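Local coordinates for putative metal binding protein (Coccidioides immitis, PDB 3CVG), which is a putative periplasmic metal-binding protein of the PBP superfamily, crystallised with calcium and probably involved in binding or carrying a small ligand, at residues 117-122 with 220-225; 193-198 with 213-218. All blocks are in the same frame, centred on the assembly; numbering follows the deposited sequence.

Contact 1: 117-122 with 220-225; sequences AKLSGD and VIYKKG
Leu119 lies over one face of the Tyr222 ring, and the two side chains cross at about a right angle. From CB of Tyr222, chi1 (-69°) sets the ring beside the backbone N, and chi2 (-73°) turns a face to Leu119. At CG of Tyr222, the methyl CD1 of Leu119 sits almost straight above the ring atom, 4.1 Å away. At CD1 of Tyr222, the partner is Leu119 CB, at 4.0 Å. Leu119 therefore touches the ring near its root, with CB and one methyl, while its CD2 branch is turned off. The opposite face takes Val220 CG1, which stands 3.7 Å above the ring plane and is displaced toward the rim. The ring is thus held between two aliphatic groups. At the tip, the hydroxyl OH is hydrogen-bonded to Pro112 O, which fixes the far end of the buried side chain.

The backbones meet through a water. It donates to Gly121 O over 2.5 Å and to Tyr222 O over 3.1 Å. The first distance is short enough to be treated with some caution, and the bridge rests on both bonds. Gly121 O and Tyr222 O are 4.0 Å apart, and the water lets these two acceptors face each other.

Tyr222 and Lys223 both lie opposite Leu109, which makes a classic beta bulge in strand 220-224. This strand runs antiparallel to strand 100-111. Residues 117-122 are part of the loop linking that same strand 100-111 to helix 125-138. Leu119 touches Leu109 of the strand and Lys131 of the helix, and Lys131 NZ bonds to Lys118 O.

Contact 2: 193-198 with 213-218; sequences AAILLR and RGLRDQ
Ile195 presses its CG2 methyl against Leu215 and Gln218. CG2 is anti to the backbone N and meets three groups: Leu215 O at 3.7 Å, Gln218 CB at 3.7 Å and Leu215 CD2 at 3.9 Å. Ile211 and Met219 also touch Ile195. Leu196 adds a looser touch alongside, from its CD2 to Leu215 CD2 at 4.3 Å. Leu215 O is itself taken by Gln218 N at 2.8 Å, a bond that probably helps keep Gln218 CB near the isoleucine.

Two waters bridge Ile195 O to Gln218. One reaches its backbone O at 2.9 Å, the other its side-chain OE1 at 3.3 Å. The same Ile195 O accepts Arg198 N, so three donors grip it. That bond belongs to a Schellman motif, in which Arg198 takes positive phi and ends helix 187-196. The C-terminal end of this helix packs against a short, weakly bonded helical turn, about 213-216, and the residues just after it.

Further out, Arg213 and Arg216 form salt bridges that tie the turn to Asp274, between strands 272-273 and 276-281. Arg216 also makes a cation-pi contact with Tyr208.

In the fold
The centres of contacts 1 and 2 are about 15 Å apart, on the same side of the chain's centre. The order along the chain is 117-122, 193-198, 213-218, 220-225. Both segments of contact 2 thus fall between those of contact 1. Helical turn 213-216 runs almost directly into strand 220-224, and this is where the two contacts adjoin. Otherwise they do not touch. The short piece 213-225 is packed at one end on the end of helix 187-196 and at the other on the loop before helix 125-138. Both contacts are structural packing around the antiparallel pair 100-111 and 220-224, consistent with a fold of the PBP superfamily.

Contact 1: 117-122 with 220-225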
# COMPACT_ATOMS: atom_id res chain seq x y z
N ALA A 117 -4.60 -20.14 -15.67
CA ALA A 117 -5.84 -20.14 -14.91
C ALA A 117 -7.01 -19.69 -15.79
O ALA A 117 -8.17 -19.72 -15.38
CB ALA A 117 -5.72 -19.21 -13.71
N LYS A 118 -6.68 -19.25 -17.00
CA LYS A 118 -7.69 -18.80 -17.96
C LYS A 118 -8.60 -17.71 -17.40
O LYS A 118 -9.83 -17.75 -17.57
CB LYS A 118 -8.49 -20.01 -18.45
CG LYS A 118 -7.59 -21.04 -19.11
CD LYS A 118 -8.30 -22.35 -19.44
CE LYS A 118 -7.30 -23.33 -20.05
NZ LYS A 118 -6.05 -23.48 -19.24
N LEU A 119 -7.99 -16.72 -16.76
CA LEU A 119 -8.71 -15.60 -16.17
C LEU A 119 -9.25 -14.66 -17.24
O LEU A 119 -8.56 -14.35 -18.21
CB LEU A 119 -7.79 -14.81 -15.24
CG LEU A 119 -7.19 -15.56 -14.05
CD1 LEU A 119 -6.52 -14.56 -13.12
CD2 LEU A 119 -8.29 -16.32 -13.31
N SER A 120 -10.49 -14.21 -17.06
CA SER A 120 -11.14 -13.29 -17.99
C SER A 120 -11.21 -11.89 -17.37
O SER A 120 -11.79 -11.69 -16.31
CB SER A 120 -12.55 -13.78 -18.32
OG SER A 120 -13.20 -12.91 -19.24
N GLY A 121 -10.60 -10.93 -18.06
CA GLY A 121 -10.56 -9.56 -17.57
C GLY A 121 -11.79 -8.94 -16.93
O GLY A 121 -11.67 -8.15 -16.00
N ASP A 122 -12.98 -9.30 -17.41
CA ASP A 122 -14.20 -8.73 -16.85
C ASP A 122 -14.67 -9.37 -15.55
O ASP A 122 -15.45 -8.76 -14.81
CB ASP A 122 -15.32 -8.78 -17.89
CG ASP A 122 -14.92 -8.16 -19.22
OD1 ASP A 122 -14.24 -7.11 -19.21
OD2 ASP A 122 -15.29 -8.71 -20.27
N VAL A 220 0.88 -9.89 -17.50
CA VAL A 220 -0.40 -9.30 -17.89
C VAL A 220 -1.14 -8.79 -16.66
O VAL A 220 -1.12 -9.43 -15.61
CB VAL A 220 -1.30 -10.36 -18.59
CG1 VAL A 220 -2.71 -9.82 -18.75
CG2 VAL A 220 -0.71 -10.74 -19.96
N ILE A 221 -1.78 -7.63 -16.78
CA ILE A 221 -2.55 -7.07 -15.67
C ILE A 221 -3.96 -7.62 -15.80
O ILE A 221 -4.69 -7.23 -16.71
CB ILE A 221 -2.62 -5.52 -15.73
CG1 ILE A 221 -1.22 -4.93 -15.55
CG2 ILE A 221 -3.57 -4.98 -14.64
CD1 ILE A 221 -1.14 -3.43 -15.83
N TYR A 222 -4.34 -8.53 -14.91
CA TYR A 222 -5.67 -9.11 -14.97
C TYR A 222 -6.72 -8.28 -14.24
O TYR A 222 -7.91 -8.37 -14.53
CB TYR A 222 -5.64 -10.55 -14.42
CG TYR A 222 -4.89 -11.48 -15.34
CD1 TYR A 222 -5.44 -11.89 -16.55
CD2 TYR A 222 -3.59 -11.90 -15.03
CE1 TYR A 222 -4.73 -12.67 -17.45
CE2 TYR A 222 -2.87 -12.69 -15.93
CZ TYR A 222 -3.45 -13.07 -17.13
OH TYR A 222 -2.73 -13.81 -18.04
N LYS A 223 -6.28 -7.45 -13.30
CA LYS A 223 -7.21 -6.60 -12.57
C LYS A 223 -6.44 -5.52 -11.83
O LYS A 223 -5.49 -5.82 -11.11
CB LYS A 223 -8.02 -7.42 -11.57
CG LYS A 223 -9.11 -6.63 -10.84
CD LYS A 223 -10.17 -6.10 -11.81
CE LYS A 223 -11.29 -5.36 -11.08
NZ LYS A 223 -10.83 -4.14 -10.31
N LYS A 224 -6.86 -4.28 -12.03
CA LYS A 224 -6.25 -3.13 -11.38
C LYS A 224 -7.32 -2.45 -10.55
O LYS A 224 -8.45 -2.26 -11.01
CB LYS A 224 -5.71 -2.13 -12.42
CG LYS A 224 -4.95 -0.96 -11.81
CD LYS A 224 -4.63 0.11 -12.85
CE LYS A 224 -3.70 1.17 -12.28
NZ LYS A 224 -3.36 2.22 -13.29
N GLY A 225 -6.98 -2.09 -9.31
CA GLY A 225 -7.95 -1.45 -8.45
C GLY A 225 -8.40 -0.09 -8.97
O GLY A 225 -7.61 0.65 -9.55
O HOH W 1 -9.67 -6.67 -16.42

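Contact 2: 193-198 with 213-218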
# COMPACT_ATOMS: atom_id res chain seq x y z
N ALA A 193 10.14 -11.67 -9.14
CA ALA A 193 10.14 -13.12 -8.99
C ALA A 193 8.89 -13.75 -9.58
O ALA A 193 8.97 -14.77 -10.26
CB ALA A 193 10.25 -13.50 -7.51
N ALA A 194 7.72 -13.15 -9.33
CA ALA A 194 6.47 -13.69 -9.86
C ALA A 194 6.50 -13.74 -11.38
O ALA A 194 6.02 -14.70 -12.00
CB ALA A 194 5.30 -12.82 -9.41
N ILE A 195 7.05 -12.69 -11.98
CA ILE A 195 7.14 -12.60 -13.43
C ILE A 195 8.11 -13.64 -13.99
O ILE A 195 7.77 -14.34 -14.93
CB ILE A 195 7.56 -11.18 -13.84
CG1 ILE A 195 6.44 -10.20 -13.49
CG2 ILE A 195 7.85 -11.12 -15.34
CD1 ILE A 195 6.90 -8.75 -13.48
N LEU A 196 9.29 -13.74 -13.39
CA LEU A 196 10.30 -14.69 -13.84
C LEU A 196 9.83 -16.13 -13.67
O LEU A 196 10.16 -16.99 -14.49
CB LEU A 196 11.60 -14.51 -13.05
CG LEU A 196 12.43 -13.24 -13.27
CD1 LEU A 196 13.66 -13.25 -12.37
CD2 LEU A 196 12.84 -13.15 -14.72
N LEU A 197 9.07 -16.39 -12.62
CA LEU A 197 8.59 -17.73 -12.33
C LEU A 197 7.26 -18.06 -12.99
O LEU A 197 6.77 -19.18 -12.86
CB LEU A 197 8.45 -17.91 -10.82
CG LEU A 197 9.71 -17.74 -9.99
CD1 LEU A 197 9.32 -17.48 -8.55
CD2 LEU A 197 10.60 -18.99 -10.12
N ARG A 198 6.68 -17.08 -13.68
CA ARG A 198 5.38 -17.25 -14.33
C ARG A 198 4.27 -17.57 -13.32
O ARG A 198 3.51 -18.52 -13.49
CB ARG A 198 5.45 -18.36 -15.39
CG ARG A 198 6.37 -18.03 -16.56
CD ARG A 198 6.34 -19.14 -17.60
NE ARG A 198 7.00 -20.35 -17.10
CZ ARG A 198 6.90 -21.54 -17.67
NH1 ARG A 198 6.18 -21.70 -18.78
NH2 ARG A 198 7.54 -22.58 -17.14
N ARG A 213 10.76 -2.07 -18.07
CA ARG A 213 9.68 -2.16 -19.06
C ARG A 213 9.66 -3.56 -19.66
O ARG A 213 8.59 -4.13 -19.91
CB ARG A 213 9.87 -1.15 -20.19
CG ARG A 213 9.70 0.28 -19.76
CD ARG A 213 9.51 1.19 -20.96
NE ARG A 213 9.46 2.58 -20.54
CZ ARG A 213 8.64 3.05 -19.61
NH1 ARG A 213 7.80 2.23 -18.99
NH2 ARG A 213 8.66 4.34 -19.29
N GLY A 214 10.85 -4.10 -19.90
CA GLY A 214 10.95 -5.43 -20.48
C GLY A 214 10.18 -6.49 -19.70
O GLY A 214 9.51 -7.33 -20.30
N LEU A 215 10.26 -6.44 -18.38
CA LEU A 215 9.55 -7.41 -17.55
C LEU A 215 8.03 -7.25 -17.64
O LEU A 215 7.30 -8.23 -17.58
CB LEU A 215 9.98 -7.31 -16.08
CG LEU A 215 11.28 -8.00 -15.68
CD1 LEU A 215 11.43 -7.98 -14.17
CD2 LEU A 215 11.27 -9.44 -16.18
N ARG A 216 7.57 -6.01 -17.78
CA ARG A 216 6.14 -5.75 -17.86
C ARG A 216 5.54 -6.43 -19.09
O ARG A 216 4.34 -6.68 -19.14
CB ARG A 216 5.87 -4.25 -17.91
CG ARG A 216 6.41 -3.50 -16.70
CD ARG A 216 6.16 -2.00 -16.83
NE ARG A 216 7.17 -1.24 -16.11
CZ ARG A 216 7.15 0.09 -15.96
NH1 ARG A 216 6.16 0.79 -16.49
NH2 ARG A 216 8.11 0.70 -15.29
N ASP A 217 6.38 -6.73 -20.08
CA ASP A 217 5.91 -7.40 -21.28
C ASP A 217 5.83 -8.91 -21.06
O ASP A 217 5.24 -9.63 -21.86
CB ASP A 217 6.85 -7.10 -22.45
CG ASP A 217 6.59 -5.75 -23.07
OD1 ASP A 217 5.48 -5.55 -23.60
OD2 ASP A 217 7.49 -4.89 -23.03
N GLN A 218 6.41 -9.38 -19.96
CA GLN A 218 6.40 -10.80 -19.62
C GLN A 218 5.29 -11.09 -18.62
O GLN A 218 5.24 -12.17 -18.00
CB GLN A 218 7.77 -11.19 -19.06
CG GLN A 218 8.89 -11.12 -20.10
CD GLN A 218 10.28 -11.22 -19.50
OE1 GLN A 218 10.54 -12.08 -18.66
NE2 GLN A 218 11.17 -10.34 -19.93
O HOH W 2 5.30 -14.35 -16.07
O HOH W 3 8.77 -14.58 -17.51